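Local coordinates for protein amidase, hydantoinase/carbamoylase family (Paraburkholderia phymatum, PDB 6C0D) that probably hydrolyses N-carbamoyl-L-amino acids, working as a metal-dependent homodimeric amidase of the peptidase M20 family, at residues Ala125-Ser130 against Arg186-Ala191; Leu142-Phe147 against Ala369-Gln374; Ile252-Asp257 against Asp314-Gln319. One frame throughout, in Å; residues are numbered along the deposited sequence. Where two conformers were deposited one is given.

Overall arrangement
Interactions 1 and 2 belong to the zinc-binding domain, and interaction 3 lies far off. Interaction 1 joins strand 125-130 to the turn and start of strand 189-198, and interaction 2 joins helices 142-148 and 368-372. Their centres are about 13 Å apart, and they touch where Gln189 OE1 meets Phe147 CZ at 3.6 Å. Their segments alternate along the sequence. Interaction 3 links helices 244-262 and 299-317, with its centre about 49 Å from interaction 1 and about 38 Å from interaction 2. It lies in the span of chain between the segments of interaction 2. This fits the M20 plan, in which a smaller domain is inserted into the metal-binding one.

Interaction 1. Residues Ala125-Ser130 against Arg186-Ala191; sequences AVDVAS and RKRQRA
Asp127 and Gln189 make the closest backbone approach, with CA atoms 8.6 Å apart. That is too wide for paired strands. Segment 125-130 is a strand, while 186-191 enters its strand only at Gln189, so the contact is made by side chains. The carboxylate of Asp127 meets the guanidinium of Arg188 end-on in a two-pronged salt bridge. NH1 of Arg188 donates to OD1 of Asp127 at 2.9 Å, with an N-H...O angle of 176°. NH2 of Arg188 reaches OD2 of Asp127 at 2.7 Å. Both bonds use syn lone pairs, and the two planes differ by 14°. With CG anti to the backbone N (chi1 172°) and the chain extended to NE, Arg188 reaches across to the strand. Gln189 NE2 adds a third bond, 2.9 Å to Asp127 OD2, nearly along the C-O axis. Its amide is turned steeply from the carboxylate. OD2 accepts twice, and OD1 also takes the backbone N of Ser77. The carboxylate is held against rotation, and the cluster probably favours its charged form. Gln189 OE1 is bonded to Asp185 N. Strand 83-88 runs between the two strands, pairing in parallel with each, and helix 102-117 packs on Val126 and Val128.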
ATOM      1  N   ALA A 125      36.216 -36.552  17.526  1.00 21.23           N
ATOM      2  CA  ALA A 125      36.428 -35.479  16.562  1.00 19.57           C
ATOM      3  C   ALA A 125      35.219 -34.545  16.526  1.00 17.29           C
ATOM      4  O   ALA A 125      34.087 -34.982  16.287  1.00 20.24           O
ATOM      5  CB  ALA A 125      36.707 -36.057  15.170  1.00 20.08           C
ATOM      6  N   VAL A 126      35.463 -33.253  16.758  1.00 18.08           N
ATOM      7  CA  VAL A 126      34.442 -32.208  16.640  1.00 17.98           C
ATOM      8  C   VAL A 126      34.986 -31.135  15.701  1.00 19.78           C
ATOM      9  O   VAL A 126      36.068 -30.594  15.951  1.00 20.91           O
ATOM     10  CB  VAL A 126      34.097 -31.590  18.004  1.00 16.69           C
ATOM     11  CG1 VAL A 126      33.035 -30.472  17.827  1.00 16.22           C
ATOM     12  CG2 VAL A 126      33.614 -32.682  18.980  1.00 20.96           C
ATOM     13  N   ASP A 127      34.258 -30.856  14.611  1.00 17.88           N
ATOM     14  CA  ASP A 127      34.569 -29.774  13.676  1.00 18.76           C
ATOM     15  C   ASP A 127      33.684 -28.573  14.009  1.00 18.67           C
ATOM     16  O   ASP A 127      32.575 -28.737  14.523  1.00 19.42           O
ATOM     17  CB  ASP A 127      34.311 -30.165  12.207  1.00 17.41           C
ATOM     18  CG  ASP A 127      35.144 -31.354  11.714  1.00 21.75           C
ATOM     19  OD1 ASP A 127      36.186 -31.719  12.312  1.00 19.91           O
ATOM     20  OD2 ASP A 127      34.764 -31.908  10.652  1.00 21.65           O
ATOM     21  N   VAL A 128      34.168 -27.360  13.711  1.00 16.84           N
ATOM     22  CA  VAL A 128      33.410 -26.141  13.996  1.00 19.22           C
ATOM     23  C   VAL A 128      33.300 -25.301  12.732  1.00 20.99           C
ATOM     24  O   VAL A 128      34.299 -25.092  12.039  1.00 22.56           O
ATOM     25  CB  VAL A 128      34.081 -25.327  15.131  1.00 18.20           C
ATOM     26  CG1 VAL A 128      33.272 -24.085  15.458  1.00 18.34           C
ATOM     27  CG2 VAL A 128      34.258 -26.202  16.369  1.00 21.67           C
ATOM     28  N   ALA A 129      32.109 -24.749  12.464  1.00 18.76           N
ATOM     29  CA  ALA A 129      31.905 -24.023  11.212  1.00 21.46           C
ATOM     30  C   ALA A 129      31.174 -22.699  11.401  1.00 21.34           C
ATOM     31  O   ALA A 129      30.238 -22.602  12.203  1.00 19.96           O
ATOM     32  CB  ALA A 129      31.105 -24.858  10.207  1.00 22.29           C
ATOM     33  N   SER A 130      31.590 -21.694  10.623  1.00 22.25           N
ATOM     34  CA  SER A 130      30.780 -20.506  10.345  1.00 21.20           C
ATOM     35  C   SER A 130      30.545 -20.464   8.838  1.00 22.41           C
ATOM     36  O   SER A 130      31.437 -20.064   8.080  1.00 24.67           O
ATOM     37  CB  SER A 130      31.455 -19.221  10.831  1.00 25.14           C
ATOM     38  OG  SER A 130      30.710 -18.084  10.403  1.00 27.80           O
ATOM     39  N   ARG A 186      31.310 -37.329   3.522  1.00 28.65           N
ATOM     40  CA  ARG A 186      30.240 -38.136   4.102  1.00 33.37           C
ATOM     41  C   ARG A 186      30.749 -39.381   4.827  1.00 31.16           C
ATOM     42  O   ARG A 186      30.042 -39.901   5.695  1.00 33.14           O
ATOM     43  CB  ARG A 186      29.247 -38.541   3.007  1.00 42.33           C
ATOM     44  CG  ARG A 186      28.388 -37.379   2.529  1.00 47.57           C
ATOM     45  CD  ARG A 186      27.955 -37.557   1.068  1.00 55.70           C
ATOM     46  NE  ARG A 186      27.166 -36.420   0.582  1.00 50.73           N
ATOM     47  CZ  ARG A 186      27.685 -35.312   0.053  1.00 50.84           C
ATOM     48  NH1 ARG A 186      29.000 -35.171  -0.061  1.00 47.79           N
ATOM     49  NH2 ARG A 186      26.884 -34.336  -0.358  1.00 48.96           N
ATOM     50  N   LYS A 187      31.935 -39.894   4.487  1.00 27.19           N
ATOM     51  CA  LYS A 187      32.449 -41.023   5.255  1.00 28.00           C
ATOM     52  C   LYS A 187      32.894 -40.595   6.656  1.00 28.30           C
ATOM     53  O   LYS A 187      32.754 -41.369   7.610  1.00 30.10           O
ATOM     54  CB  LYS A 187      33.608 -41.693   4.516  1.00 30.74           C
ATOM     55  N   ARG A 188      33.412 -39.373   6.801  1.00 23.10           N
ATOM     56  CA  ARG A 188      33.960 -38.882   8.065  1.00 20.38           C
ATOM     57  C   ARG A 188      32.953 -38.088   8.898  1.00 23.70           C
ATOM     58  O   ARG A 188      32.814 -38.340  10.099  1.00 22.16           O
ATOM     59  CB  ARG A 188      35.205 -38.025   7.782  1.00 22.42           C
ATOM     60  CG  ARG A 188      35.772 -37.279   8.986  1.00 22.47           C
ATOM     61  CD  ARG A 188      37.071 -36.527   8.654  1.00 25.49           C
ATOM     62  NE  ARG A 188      37.496 -35.852   9.869  1.00 23.13           N
ATOM     63  CZ  ARG A 188      36.991 -34.694  10.288  1.00 22.79           C
ATOM     64  NH1 ARG A 188      37.374 -34.188  11.455  1.00 20.89           N
ATOM     65  NH2 ARG A 188      36.100 -34.036   9.547  1.00 21.80           N
ATOM     66  N   GLN A 189      32.266 -37.109   8.296  1.00 19.39           N
ATOM     67  CA  GLN A 189      31.369 -36.197   9.016  1.00 21.07           C
ATOM     68  C   GLN A 189      29.972 -36.805   9.058  1.00 21.54           C
ATOM     69  O   GLN A 189      29.277 -36.861   8.037  1.00 24.07           O
ATOM     70  CB  GLN A 189      31.387 -34.828   8.337  1.00 20.27           C
ATOM     71  CG  GLN A 189      32.759 -34.157   8.523  1.00 21.56           C
ATOM     72  CD  GLN A 189      33.080 -33.099   7.491  1.00 25.29           C
ATOM     73  OE1 GLN A 189      32.782 -33.266   6.314  1.00 23.55           O
ATOM     74  NE2 GLN A 189      33.701 -31.999   7.931  1.00 19.13           N
ATOM     75  N   ARG A 190      29.560 -37.272  10.236  1.00 15.80           N
ATOM     76  CA  ARG A 190      28.362 -38.095  10.302  0.53 16.38           C
ATOM     77  C   ARG A 190      27.179 -37.420  10.978  1.00 16.53           C
ATOM     78  O   ARG A 190      26.086 -38.002  10.977  1.00 17.76           O
ATOM     79  CB  ARG A 190      28.655 -39.416  11.023  0.53 20.96           C
ATOM     80  CG  ARG A 190      29.639 -40.328  10.283  0.53 17.56           C
ATOM     81  CD  ARG A 190      29.196 -40.617   8.855  0.53 27.45           C
ATOM     82  NE  ARG A 190      27.819 -41.096   8.761  0.53 35.72           N
ATOM     83  CZ  ARG A 190      26.909 -40.590   7.934  0.53 46.15           C
ATOM     84  NH1 ARG A 190      27.233 -39.593   7.123  0.53 31.71           N
ATOM     85  NH2 ARG A 190      25.680 -41.084   7.909  0.53 53.55           N
ATOM     86  N   ALA A 191      27.351 -36.215  11.510  1.00 17.16           N
ATOM     87  CA  ALA A 191      26.245 -35.528  12.173  1.00 18.59           C
ATOM     88  C   ALA A 191      26.555 -34.045  12.228  1.00 15.52           C
ATOM     89  O   ALA A 191      27.721 -33.652  12.254  1.00 16.79           O
ATOM     90  CB  ALA A 191      26.019 -36.061  13.590  1.00 19.41           C
TER

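Interaction 2. Residues Leu142-Phe147 against Ala369-Gln374; sequences LGSRSF and AQVIAQ. With EDO (1,2-ethanediol), chain I.
Ser144 and Val371 form the centre of this contact, with CA atoms 6.3 Å apart. At so short a spacing, a side chain of one helix can rest directly on the main chain of the other. Val371 comes at Ser144 with both of its methyl branches. CG1 stands anti to the backbone N (chi1 169°) and lies against the main chain of the other helix. It is 3.7 Å from Ser144 O and 3.9 Å from Arg145 N. CG2 turns to the hydroxyl instead, 3.9 Å from Ser144 OG. The valine therefore straddles the serine, and its CB is 3.7 Å from Ser144 OG.

Ile372 approaches the same serine by another route. The tip of its chain, CD1, rests 4.1 Å from Ser144 CB. Both side chains touch Ser144 CB, and the valine alone also reaches its hydroxyl. The hydroxyl sits between the backbone N and the carbonyl carbon (chi1 51°). There it is hydrogen-bonded to OD1 of Asp368, just ahead of the second segment. This polar link and the van der Waals packing tie the same two helices together.

Arg145 adds the flank of its chain, while its guanidinium turns to Ser139, Ser140, Ala151 and Ser155. At the far end of 369-374, Gln374 NE2 folds back to Gln370 O. An ethanediol molecule, probably from the crystallisation liquor, is hydrogen-bonded to Ala373 O.

The packing is close helix-to-helix contact through a small residue, in the metal-binding domain of an M20 enzyme. The Ser144 side chain lies about 11 Å from the bound zinc ion and about 8 Å from that of the zinc ligand His89. The contact therefore packs two helices close to the metal site.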
ATOM      1  N   LEU A 142      25.094 -19.616   0.798  1.00 32.33           N
ATOM      2  CA  LEU A 142      26.260 -19.908  -0.031  1.00 33.20           C
ATOM      3  C   LEU A 142      27.192 -20.906   0.648  1.00 32.97           C
ATOM      4  O   LEU A 142      27.665 -21.858   0.017  1.00 31.29           O
ATOM      5  CB  LEU A 142      27.014 -18.614  -0.353  1.00 34.92           C
ATOM      6  CG  LEU A 142      28.332 -18.770  -1.121  1.00 40.04           C
ATOM      7  CD1 LEU A 142      28.097 -19.291  -2.541  1.00 41.37           C
ATOM      8  CD2 LEU A 142      29.110 -17.459  -1.151  1.00 37.52           C
ATOM      9  N   GLY A 143      27.432 -20.730   1.948  1.00 29.62           N
ATOM     10  CA  GLY A 143      28.413 -21.569   2.620  1.00 30.08           C
ATOM     11  C   GLY A 143      27.953 -23.006   2.797  1.00 32.23           C
ATOM     12  O   GLY A 143      28.704 -23.951   2.521  1.00 28.43           O
ATOM     13  N   SER A 144      26.729 -23.198   3.295  1.00 27.16           N
ATOM     14  CA  SER A 144      26.267 -24.569   3.500  1.00 27.38           C
ATOM     15  C   SER A 144      26.012 -25.269   2.166  1.00 27.72           C
ATOM     16  O   SER A 144      26.260 -26.474   2.051  1.00 28.66           O
ATOM     17  CB  SER A 144      25.024 -24.600   4.400  1.00 26.98           C
ATOM     18  OG  SER A 144      24.019 -23.701   3.957  1.00 26.60           O
ATOM     19  N   ARG A 145      25.561 -24.533   1.147  1.00 27.88           N
ATOM     20  CA  ARG A 145      25.435 -25.098  -0.196  1.00 29.70           C
ATOM     21  C   ARG A 145      26.791 -25.545  -0.732  1.00 35.81           C
ATOM     22  O   ARG A 145      26.919 -26.635  -1.309  1.00 30.47           O
ATOM     23  CB  ARG A 145      24.805 -24.069  -1.142  1.00 32.08           C
ATOM     24  CG  ARG A 145      23.315 -23.819  -0.933  1.00 32.38           C
ATOM     25  CD  ARG A 145      22.919 -22.437  -1.474  1.00 34.47           C
ATOM     26  NE  ARG A 145      23.320 -22.242  -2.872  1.00 39.61           N
ATOM     27  CZ  ARG A 145      23.589 -21.059  -3.416  1.00 41.13           C
ATOM     28  NH1 ARG A 145      23.506 -19.952  -2.683  1.00 39.77           N
ATOM     29  NH2 ARG A 145      23.952 -20.980  -4.692  1.00 47.26           N
ATOM     30  N   SER A 146      27.808 -24.690  -0.586  1.00 30.25           N
ATOM     31  CA  SER A 146      29.152 -25.039  -1.044  1.00 34.80           C
ATOM     32  C   SER A 146      29.670 -26.272  -0.325  1.00 31.93           C
ATOM     33  O   SER A 146      30.244 -27.169  -0.945  1.00 30.32           O
ATOM     34  CB  SER A 146      30.105 -23.867  -0.818  1.00 33.88           C
ATOM     35  OG  SER A 146      31.437 -24.230  -1.138  1.00 34.84           O
ATOM     36  N   PHE A 147      29.466 -26.328   0.988  1.00 28.12           N
ATOM     37  CA  PHE A 147      29.952 -27.444   1.797  1.00 28.94           C
ATOM     38  C   PHE A 147      29.369 -28.776   1.332  1.00 30.90           C
ATOM     39  O   PHE A 147      30.105 -29.750   1.119  1.00 28.35           O
ATOM     40  CB  PHE A 147      29.602 -27.173   3.258  1.00 24.05           C
ATOM     41  CG  PHE A 147      30.024 -28.260   4.202  1.00 27.68           C
ATOM     42  CD1 PHE A 147      31.369 -28.524   4.415  1.00 25.61           C
ATOM     43  CD2 PHE A 147      29.075 -28.996   4.900  1.00 22.90           C
ATOM     44  CE1 PHE A 147      31.761 -29.519   5.301  1.00 24.47           C
ATOM     45  CE2 PHE A 147      29.454 -29.989   5.776  1.00 26.37           C
ATOM     46  CZ  PHE A 147      30.803 -30.254   5.981  1.00 24.43           C
ATOM     47  N   ALA A 369      21.029 -25.422   8.620  1.00 19.39           N
ATOM     48  CA  ALA A 369      20.710 -26.819   8.914  1.00 21.18           C
ATOM     49  C   ALA A 369      19.733 -27.408   7.904  1.00 20.45           C
ATOM     50  O   ALA A 369      19.731 -28.624   7.683  1.00 22.26           O
ATOM     51  CB  ALA A 369      20.127 -26.945  10.324  1.00 19.62           C
ATOM     52  N   GLN A 370      18.876 -26.582   7.298  1.00 19.23           N
ATOM     53  CA  GLN A 370      17.943 -27.145   6.328  1.00 20.55           C
ATOM     54  C   GLN A 370      18.671 -27.628   5.077  1.00 26.53           C
ATOM     55  O   GLN A 370      18.193 -28.548   4.399  1.00 26.44           O
ATOM     56  CB  GLN A 370      16.865 -26.120   5.959  1.00 21.32           C
ATOM     57  CG  GLN A 370      17.275 -25.126   4.925  1.00 27.80           C
ATOM     58  CD  GLN A 370      16.277 -23.998   4.816  1.00 35.16           C
ATOM     59  OE1 GLN A 370      15.618 -23.667   5.794  1.00 31.78           O
ATOM     60  NE2 GLN A 370      16.160 -23.406   3.629  1.00 29.71           N
ATOM     61  N   VAL A 371      19.803 -27.006   4.745  1.00 22.71           N
ATOM     62  CA  VAL A 371      20.617 -27.453   3.615  1.00 24.11           C
ATOM     63  C   VAL A 371      21.411 -28.702   3.995  1.00 24.00           C
ATOM     64  O   VAL A 371      21.469 -29.682   3.240  1.00 23.70           O
ATOM     65  CB  VAL A 371      21.548 -26.312   3.160  1.00 25.59           C
ATOM     66  CG1 VAL A 371      22.604 -26.809   2.152  1.00 26.84           C
ATOM     67  CG2 VAL A 371      20.729 -25.153   2.569  1.00 24.94           C
ATOM     68  N   ILE A 372      22.049 -28.669   5.159  1.00 20.79           N
ATOM     69  CA  ILE A 372      22.943 -29.761   5.547  1.00 21.24           C
ATOM     70  C   ILE A 372      22.150 -31.037   5.827  1.00 24.23           C
ATOM     71  O   ILE A 372      22.597 -32.143   5.499  1.00 22.94           O
ATOM     72  CB  ILE A 372      23.798 -29.315   6.745  1.00 20.96           C
ATOM     73  CG1 ILE A 372      24.800 -28.256   6.261  1.00 23.28           C
ATOM     74  CG2 ILE A 372      24.538 -30.519   7.398  1.00 21.62           C
ATOM     75  CD1 ILE A 372      25.309 -27.368   7.354  1.00 25.98           C
ATOM     76  N   ALA A 373      20.938 -30.897   6.383  1.00 21.19           N
ATOM     77  CA  ALA A 373      20.131 -32.054   6.778  1.00 21.53           C
ATOM     78  C   ALA A 373      19.771 -32.959   5.611  1.00 26.68           C
ATOM     79  O   ALA A 373      19.458 -34.138   5.828  1.00 27.16           O
ATOM     80  CB  ALA A 373      18.838 -31.597   7.467  1.00 23.10           C
ATOM     81  N   GLN A 374      19.783 -32.440   4.388  1.00 24.79           N
ATOM     82  CA  GLN A 374      19.472 -33.259   3.229  0.55 30.56           C
ATOM     83  C   GLN A 374      20.631 -34.177   2.842  1.00 32.89           C
ATOM     84  O   GLN A 374      20.458 -35.027   1.965  1.00 31.75           O
ATOM     85  CB  GLN A 374      19.046 -32.333   2.075  0.55 33.89           C
ATOM     86  CG  GLN A 374      17.936 -31.326   2.528  0.55 35.18           C
ATOM     87  CD  GLN A 374      17.503 -30.306   1.469  0.55 39.67           C
ATOM     88  OE1 GLN A 374      17.578 -30.565   0.269  0.55 43.29           O
ATOM     89  NE2 GLN A 374      17.025 -29.136   1.925  0.55 30.65           N
TER
HETATM   90  C1  EDO I 508      20.723 -37.202   5.622  1.00 58.02           C
HETATM   91  O1  EDO I 508      19.349 -36.919   5.355  1.00 58.68           O
HETATM   92  C2  EDO I 508      20.850 -38.554   6.315  1.00 58.74           C
HETATM   93  O2  EDO I 508      19.951 -38.594   7.428  1.00 49.30           O

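Interaction 3. Residues Ile252-Asp257 against Asp314-Gln319; sequences IAHIDD and DEWNGQ
His254 meets Trp316, and between 252-257 and 314-319 this pair makes the whole contact. Their CA atoms are 9.5 Å apart, so the two rings span the gap. Along the first segment, Ile252 comes first and packs on Val249 of the second subunit. His254 follows, pointing to the other helix. Its CE1 is 3.7 Å from Trp316 CZ3, and its ND1 is 3.9 Å from Trp316 CE3. The histidine thus lies at the edge of the indole, near its plane. The His254 ring and the six-membered ring of Trp316 have planes 57° apart and centroids 5.8 Å apart, so neither covers the face of the other. Trp316 has CG anti to its own backbone nitrogen (chi1 -178°), which brings the six-membered ring toward the histidine. Next, Ile255 packs on Leu309 of helix 299-317. In M20 enzymes such a helix pair backs the sheet of the smaller domain, which commonly forms the dimer interface. Trp316 NE1 is bonded to Val322 O and its ring stacks with His320, so the indole is fixed by other partners. The histidine contact itself rests on van der Waals packing between ring rims, and so probably does not depend on the histidine's charge.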
ATOM      1  N   ILE A 252      -9.284 -11.971   1.415  1.00 16.18           N
ATOM      2  CA  ILE A 252      -8.475 -12.342   2.574  1.00 16.17           C
ATOM      3  C   ILE A 252      -9.318 -13.121   3.571  1.00 17.02           C
ATOM      4  O   ILE A 252      -8.842 -14.088   4.180  1.00 17.17           O
ATOM      5  CB  ILE A 252      -7.826 -11.097   3.209  1.00 15.74           C
ATOM      6  CG1 ILE A 252      -6.718 -10.564   2.291  1.00 14.65           C
ATOM      7  CG2 ILE A 252      -7.224 -11.437   4.607  1.00 16.77           C
ATOM      8  CD1 ILE A 252      -6.101  -9.197   2.766  1.00 14.84           C
ATOM      9  N   ALA A 253     -10.592 -12.742   3.737  1.00 19.60           N
ATOM     10  CA  ALA A 253     -11.438 -13.500   4.658  1.00 20.23           C
ATOM     11  C   ALA A 253     -11.627 -14.931   4.175  1.00 20.35           C
ATOM     12  O   ALA A 253     -11.716 -15.854   4.991  1.00 19.74           O
ATOM     13  CB  ALA A 253     -12.799 -12.821   4.851  1.00 21.82           C
ATOM     14  N   HIS A 254     -11.720 -15.140   2.852  1.00 16.33           N
ATOM     15  CA  HIS A 254     -11.782 -16.515   2.348  1.00 15.91           C
ATOM     16  C   HIS A 254     -10.505 -17.285   2.652  1.00 17.98           C
ATOM     17  O   HIS A 254     -10.558 -18.482   2.970  1.00 19.60           O
ATOM     18  CB  HIS A 254     -12.038 -16.528   0.844  1.00 17.31           C
ATOM     19  CG  HIS A 254     -13.365 -15.961   0.461  1.00 25.65           C
ATOM     20  ND1 HIS A 254     -13.621 -15.452  -0.791  1.00 39.97           N
ATOM     21  CD2 HIS A 254     -14.508 -15.809   1.168  1.00 33.14           C
ATOM     22  CE1 HIS A 254     -14.864 -15.005  -0.841  1.00 31.53           C
ATOM     23  NE2 HIS A 254     -15.427 -15.216   0.332  1.00 32.20           N
ATOM     24  N   ILE A 255      -9.344 -16.638   2.510  1.00 17.33           N
ATOM     25  CA  ILE A 255      -8.084 -17.311   2.839  1.00 17.56           C
ATOM     26  C   ILE A 255      -8.084 -17.736   4.302  1.00 20.36           C
ATOM     27  O   ILE A 255      -7.737 -18.878   4.644  1.00 18.50           O
ATOM     28  CB  ILE A 255      -6.885 -16.391   2.533  1.00 17.09           C
ATOM     29  CG1 ILE A 255      -6.714 -16.185   1.022  1.00 16.69           C
ATOM     30  CG2 ILE A 255      -5.567 -16.964   3.149  1.00 15.68           C
ATOM     31  CD1 ILE A 255      -5.685 -15.089   0.677  1.00 18.03           C
ATOM     32  N   ASP A 256      -8.437 -16.804   5.191  1.00 17.06           N
ATOM     33  CA  ASP A 256      -8.410 -17.100   6.624  1.00 18.23           C
ATOM     34  C   ASP A 256      -9.328 -18.267   6.955  1.00 17.60           C
ATOM     35  O   ASP A 256      -9.001 -19.113   7.797  1.00 19.42           O
ATOM     36  CB  ASP A 256      -8.839 -15.865   7.426  1.00 20.77           C
ATOM     37  CG  ASP A 256      -7.822 -14.726   7.357  1.00 21.26           C
ATOM     38  OD1 ASP A 256      -6.652 -14.992   7.017  1.00 19.18           O
ATOM     39  OD2 ASP A 256      -8.187 -13.557   7.667  1.00 20.38           O
ATOM     40  N   ASP A 257     -10.493 -18.312   6.318  1.00 20.44           N
ATOM     41  CA  ASP A 257     -11.428 -19.395   6.582  0.60 22.61           C
ATOM     42  C   ASP A 257     -10.866 -20.728   6.096  1.00 23.34           C
ATOM     43  O   ASP A 257     -10.864 -21.718   6.837  1.00 23.07           O
ATOM     44  CB  ASP A 257     -12.774 -19.092   5.921  0.60 20.47           C
ATOM     45  CG  ASP A 257     -13.732 -20.267   5.984  0.60 30.79           C
ATOM     46  OD1 ASP A 257     -14.335 -20.485   7.053  0.60 31.94           O
ATOM     47  OD2 ASP A 257     -13.874 -20.978   4.964  0.60 34.70           O
ATOM     48  N   ASP A 314     -10.102 -20.046  -8.241  1.00 21.80           N
ATOM     49  CA  ASP A 314     -11.032 -20.561  -9.247  0.64 25.95           C
ATOM     50  C   ASP A 314     -12.479 -20.311  -8.841  1.00 25.90           C
ATOM     51  O   ASP A 314     -13.313 -19.948  -9.680  1.00 24.36           O
ATOM     52  CB  ASP A 314     -10.806 -22.056  -9.479  0.64 27.30           C
ATOM     53  CG  ASP A 314      -9.492 -22.357 -10.175  0.64 31.90           C
ATOM     54  OD1 ASP A 314      -8.894 -21.431 -10.754  0.64 33.57           O
ATOM     55  OD2 ASP A 314      -9.055 -23.529 -10.147  0.64 36.54           O
ATOM     56  N   GLU A 315     -12.805 -20.503  -7.558  1.00 25.26           N
ATOM     57  CA  GLU A 315     -14.164 -20.210  -7.097  1.00 23.03           C
ATOM     58  C   GLU A 315     -14.483 -18.729  -7.231  1.00 25.39           C
ATOM     59  O   GLU A 315     -15.560 -18.351  -7.711  1.00 26.69           O
ATOM     60  CB  GLU A 315     -14.343 -20.643  -5.646  1.00 29.07           C
ATOM     61  CG  GLU A 315     -14.277 -22.139  -5.426  1.00 41.84           C
ATOM     62  CD  GLU A 315     -14.045 -22.480  -3.962  1.00 62.53           C
ATOM     63  OE1 GLU A 315     -14.261 -21.590  -3.105  1.00 61.55           O
ATOM     64  OE2 GLU A 315     -13.636 -23.627  -3.671  1.00 65.02           O
ATOM     65  N   TRP A 316     -13.560 -17.872  -6.792  1.00 23.15           N
ATOM     66  CA  TRP A 316     -13.752 -16.433  -6.938  1.00 21.76           C
ATOM     67  C   TRP A 316     -14.043 -16.073  -8.392  1.00 23.54           C
ATOM     68  O   TRP A 316     -15.006 -15.354  -8.692  1.00 23.08           O
ATOM     69  CB  TRP A 316     -12.514 -15.676  -6.420  1.00 20.94           C
ATOM     70  CG  TRP A 316     -12.706 -14.201  -6.509  1.00 20.64           C
ATOM     71  CD1 TRP A 316     -12.503 -13.396  -7.609  1.00 22.27           C
ATOM     72  CD2 TRP A 316     -13.211 -13.349  -5.477  1.00 20.14           C
ATOM     73  NE1 TRP A 316     -12.843 -12.082  -7.305  1.00 20.02           N
ATOM     74  CE2 TRP A 316     -13.283 -12.036  -6.008  1.00 20.04           C
ATOM     75  CE3 TRP A 316     -13.596 -13.565  -4.148  1.00 18.88           C
ATOM     76  CZ2 TRP A 316     -13.731 -10.955  -5.256  1.00 19.51           C
ATOM     77  CZ3 TRP A 316     -14.053 -12.485  -3.405  1.00 20.10           C
ATOM     78  CH2 TRP A 316     -14.115 -11.198  -3.962  1.00 23.76           C
ATOM     79  N   ASN A 317     -13.235 -16.596  -9.314  1.00 21.43           N
ATOM     80  CA  ASN A 317     -13.375 -16.244 -10.723  1.00 20.74           C
ATOM     81  C   ASN A 317     -14.621 -16.825 -11.371  1.00 27.67           C
ATOM     82  O   ASN A 317     -14.953 -16.440 -12.503  1.00 26.98           O
ATOM     83  CB  ASN A 317     -12.121 -16.703 -11.475  1.00 21.94           C
ATOM     84  CG  ASN A 317     -10.956 -15.771 -11.207  1.00 26.53           C
ATOM     85  OD1 ASN A 317     -11.176 -14.606 -10.897  1.00 25.31           O
ATOM     86  ND2 ASN A 317      -9.736 -16.271 -11.293  1.00 22.86           N
ATOM     87  N   GLY A 318     -15.306 -17.743 -10.705  1.00 22.63           N
ATOM     88  CA  GLY A 318     -16.573 -18.233 -11.206  1.00 22.83           C
ATOM     89  C   GLY A 318     -17.754 -17.438 -10.704  1.00 27.01           C
ATOM     90  O   GLY A 318     -18.901 -17.826 -10.940  1.00 25.86           O
ATOM     91  N   GLN A 319     -17.513 -16.323 -10.012  1.00 23.03           N
ATOM     92  CA  GLN A 319     -18.617 -15.627  -9.366  1.00 22.08           C
ATOM     93  C   GLN A 319     -18.546 -14.110  -9.487  1.00 25.26           C
ATOM     94  O   GLN A 319     -19.578 -13.457  -9.667  1.00 26.99           O
ATOM     95  CB  GLN A 319     -18.662 -16.022  -7.889  1.00 28.06           C
ATOM     96  CG  GLN A 319     -19.737 -15.280  -7.106  1.00 36.48           C
ATOM     97  CD  GLN A 319     -19.891 -15.822  -5.698  1.00 46.84           C
ATOM     98  OE1 GLN A 319     -19.551 -16.973  -5.428  1.00 50.56           O
ATOM     99  NE2 GLN A 319     -20.402 -14.994  -4.797  1.00 47.60           N
TER